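Local coordinates for SusD-like carbohydrate binding protein (Bacteroides vulgatus, PDB 3LEW) that probably binds carbohydrate at the outer membrane and is thought to take part in nutrient uptake, as SusD-family proteins do, at residues E348-N353 / L369-T374. Residues are numbered along the deposited sequence; the frame is centred on the assembly and turned at random.
Sequences EIYLIN and LNDLKT
Leu351 and Leu369 form the nearest CA pair across the contact, 6.4 Å between CA atoms, in two roughly antiparallel helical segments whose axes come within 9.3 Å at an angle of 149°. Leu351 reaches across with CG and both methyls around a single methyl of Leu372: its CG lies 3.5 Å from Leu372 CD2, and the two side chains meet at about a right angle. In Leu372 the first torsion swings CG anti to the backbone N (chi1 177°), and the second then sets where CD2 points. Leu351 CD2 also touches Leu369 CD1 at 4.1 Å, while Leu369 packs in addition on Ile394 of helix 387-401. The pair is a helical hairpin, helix 346-359 followed by helix 365-376 after a short link, in the TPR-like helical scaffold of the SusD family. At one flank the Tyr350 ring meets Asp371, CE2 lying 3.6 Å from Asp371 CB. Asp371 OD2 sits at the ring edge, in its plane, with the carboxylate turned 89° to the ring. Tyr350 OH is hydrogen-bonded to the carbonyl of Asn234, and a pentaethylene glycol, probably from crystallisation, lies beside this side chain.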
ATOM      1  N   GLU A 348       2.314  10.474  -4.710  1.00 12.81           N
ATOM      2  CA  GLU A 348       2.197   9.274  -5.523  1.00 13.46           C
ATOM      3  C   GLU A 348       1.691   9.587  -6.927  1.00 13.75           C
ATOM      4  O   GLU A 348       2.096   8.929  -7.893  1.00 13.98           O
ATOM      5  CB  GLU A 348       1.270   8.257  -4.834  1.00 13.53           C
ATOM      6  CG  GLU A 348       1.128   6.943  -5.622  1.00 14.68           C
ATOM      7  CD  GLU A 348      -0.035   6.065  -5.188  1.00 16.81           C
ATOM      8  OE1 GLU A 348      -0.682   6.326  -4.166  1.00 15.74           O
ATOM      9  OE2 GLU A 348      -0.325   5.091  -5.934  1.00 15.07           O
ATOM     10  N   ILE A 349       0.767  10.555  -7.036  1.00 13.05           N
ATOM     11  CA  ILE A 349       0.204  10.938  -8.344  1.00 13.69           C
ATOM     12  C   ILE A 349       1.268  11.592  -9.201  1.00 13.37           C
ATOM     13  O   ILE A 349       1.349  11.300 -10.387  1.00 12.96           O
ATOM     14  CB  ILE A 349      -1.046  11.837  -8.206  1.00 13.92           C
ATOM     15  CG1 ILE A 349      -2.071  11.223  -7.225  1.00 14.78           C
ATOM     16  CG2 ILE A 349      -1.666  12.111  -9.574  1.00 14.36           C
ATOM     17  CD1 ILE A 349      -2.487   9.741  -7.587  1.00 14.47           C
ATOM     18  N   TYR A 350       2.130  12.424  -8.609  1.00 12.72           N
ATOM     19  CA  TYR A 350       3.270  12.972  -9.368  1.00 13.01           C
ATOM     20  C   TYR A 350       4.154  11.833  -9.895  1.00 12.68           C
ATOM     21  O   TYR A 350       4.593  11.839 -11.034  1.00 13.10           O
ATOM     22  CB  TYR A 350       4.159  13.857  -8.497  1.00 13.30           C
ATOM     23  CG  TYR A 350       3.757  15.303  -8.353  1.00 13.20           C
ATOM     24  CD1 TYR A 350       2.797  15.699  -7.428  1.00 14.89           C
ATOM     25  CD2 TYR A 350       4.370  16.274  -9.106  1.00 13.83           C
ATOM     26  CE1 TYR A 350       2.451  17.023  -7.256  1.00 14.16           C
ATOM     27  CE2 TYR A 350       4.017  17.626  -8.953  1.00 14.12           C
ATOM     28  CZ  TYR A 350       3.076  17.995  -7.996  1.00 13.95           C
ATOM     29  OH  TYR A 350       2.766  19.357  -7.846  1.00 15.12           O
ATOM     30  N   LEU A 351       4.395  10.841  -9.047  1.00 11.77           N
ATOM     31  CA  LEU A 351       5.255   9.710  -9.437  1.00 12.61           C
ATOM     32  C   LEU A 351       4.604   8.803 -10.497  1.00 12.64           C
ATOM     33  O   LEU A 351       5.285   8.360 -11.406  1.00 14.32           O
ATOM     34  CB  LEU A 351       5.610   8.898  -8.194  1.00 12.09           C
ATOM     35  CG  LEU A 351       6.659   9.590  -7.287  1.00 12.36           C
ATOM     36  CD1 LEU A 351       6.590   8.947  -5.891  1.00 13.63           C
ATOM     37  CD2 LEU A 351       8.079   9.419  -7.876  1.00 15.27           C
ATOM     38  N   ILE A 352       3.292   8.553 -10.391  1.00 12.53           N
ATOM     39  CA  ILE A 352       2.550   7.805 -11.413  1.00 12.35           C
ATOM     40  C   ILE A 352       2.584   8.549 -12.775  1.00 12.52           C
ATOM     41  O   ILE A 352       2.819   7.942 -13.806  1.00 11.82           O
ATOM     42  CB  ILE A 352       1.064   7.566 -11.021  1.00 11.60           C
ATOM     43  CG1 ILE A 352       0.930   6.597  -9.812  1.00 13.37           C
ATOM     44  CG2 ILE A 352       0.218   7.017 -12.220  1.00 14.22           C
ATOM     45  CD1 ILE A 352      -0.395   6.603  -9.142  1.00 11.90           C
ATOM     46  N   ASN A 353       2.294   9.838 -12.732  1.00 13.22           N
ATOM     47  CA  ASN A 353       2.371  10.693 -13.911  1.00 13.37           C
ATOM     48  C   ASN A 353       3.762  10.620 -14.565  1.00 13.67           C
ATOM     49  O   ASN A 353       3.885  10.396 -15.793  1.00 13.29           O
ATOM     50  CB  ASN A 353       1.965  12.109 -13.530  1.00 13.70           C
ATOM     51  CG  ASN A 353       1.728  12.992 -14.714  1.00 15.91           C
ATOM     52  OD1 ASN A 353       2.565  13.854 -15.005  1.00 15.79           O
ATOM     53  ND2 ASN A 353       0.556  12.837 -15.402  1.00 13.92           N
ATOM     54  N   LEU A 369       8.929  14.413 -11.853  1.00 14.68           N
ATOM     55  CA  LEU A 369       9.901  13.859 -10.931  1.00 14.38           C
ATOM     56  C   LEU A 369      10.668  14.959 -10.183  1.00 14.17           C
ATOM     57  O   LEU A 369      10.816  14.921  -8.963  1.00 14.70           O
ATOM     58  CB  LEU A 369      10.875  12.956 -11.692  1.00 15.38           C
ATOM     59  CG  LEU A 369      11.916  12.201 -10.870  1.00 18.60           C
ATOM     60  CD1 LEU A 369      11.244  11.296  -9.773  1.00 19.23           C
ATOM     61  CD2 LEU A 369      12.849  11.408 -11.803  1.00 19.54           C
ATOM     62  N   ASN A 370      11.130  15.957 -10.930  1.00 14.08           N
ATOM     63  CA  ASN A 370      11.876  17.065 -10.347  1.00 14.08           C
ATOM     64  C   ASN A 370      11.022  17.948  -9.442  1.00 14.05           C
ATOM     65  O   ASN A 370      11.557  18.546  -8.522  1.00 14.67           O
ATOM     66  CB  ASN A 370      12.552  17.897 -11.434  1.00 14.68           C
ATOM     67  CG  ASN A 370      13.880  17.289 -11.895  1.00 14.71           C
ATOM     68  OD1 ASN A 370      14.447  16.433 -11.206  1.00 18.45           O
ATOM     69  ND2 ASN A 370      14.366  17.708 -13.054  1.00 15.11           N
ATOM     70  N   ASP A 371       9.724  18.086  -9.722  1.00 14.53           N
ATOM     71  CA  ASP A 371       8.809  18.838  -8.829  1.00 15.10           C
ATOM     72  C   ASP A 371       8.816  18.186  -7.418  1.00 15.15           C
ATOM     73  O   ASP A 371       8.893  18.889  -6.400  1.00 14.18           O
ATOM     74  CB  ASP A 371       7.344  18.831  -9.317  1.00 14.67           C
ATOM     75  CG  ASP A 371       7.103  19.682 -10.539  1.00 18.14           C
ATOM     76  OD1 ASP A 371       7.845  20.686 -10.760  1.00 19.60           O
ATOM     77  OD2 ASP A 371       6.119  19.336 -11.288  1.00 21.20           O
ATOM     78  N   LEU A 372       8.692  16.851  -7.374  1.00 15.15           N
ATOM     79  CA  LEU A 372       8.683  16.141  -6.104  1.00 15.07           C
ATOM     80  C   LEU A 372      10.053  16.277  -5.448  1.00 15.41           C
ATOM     81  O   LEU A 372      10.159  16.593  -4.266  1.00 14.73           O
ATOM     82  CB  LEU A 372       8.341  14.675  -6.293  1.00 14.80           C
ATOM     83  CG  LEU A 372       8.360  13.791  -5.053  1.00 14.77           C
ATOM     84  CD1 LEU A 372       7.476  14.342  -3.899  1.00 15.26           C
ATOM     85  CD2 LEU A 372       7.922  12.358  -5.465  1.00 17.86           C
ATOM     86  N   LYS A 373      11.109  16.050  -6.219  1.00 14.94           N
ATOM     87  CA  LYS A 373      12.458  16.161  -5.664  1.00 15.00           C
ATOM     88  C   LYS A 373      12.713  17.561  -5.042  1.00 15.60           C
ATOM     89  O   LYS A 373      13.198  17.671  -3.900  1.00 15.82           O
ATOM     90  CB  LYS A 373      13.507  15.791  -6.708  1.00 15.19           C
ATOM     91  CG  LYS A 373      13.617  14.312  -7.026  1.00 15.70           C
ATOM     92  CD  LYS A 373      14.641  14.075  -8.165  1.00 16.12           C
ATOM     93  CE  LYS A 373      14.893  12.585  -8.504  1.00 17.99           C
ATOM     94  NZ  LYS A 373      15.346  11.792  -7.312  1.00 16.50           N
ATOM     95  N   THR A 374      12.408  18.615  -5.799  1.00 15.20           N
ATOM     96  CA  THR A 374      12.504  19.972  -5.316  1.00 14.70           C
ATOM     97  C   THR A 374      11.745  20.185  -3.991  1.00 14.46           C
ATOM     98  O   THR A 374      12.269  20.828  -3.040  1.00 13.54           O
ATOM     99  CB  THR A 374      12.014  20.982  -6.375  1.00 15.66           C
ATOM    100  OG1 THR A 374      12.878  20.889  -7.520  1.00 14.66           O
ATOM    101  CG2 THR A 374      12.065  22.440  -5.814  1.00 15.66           C
TER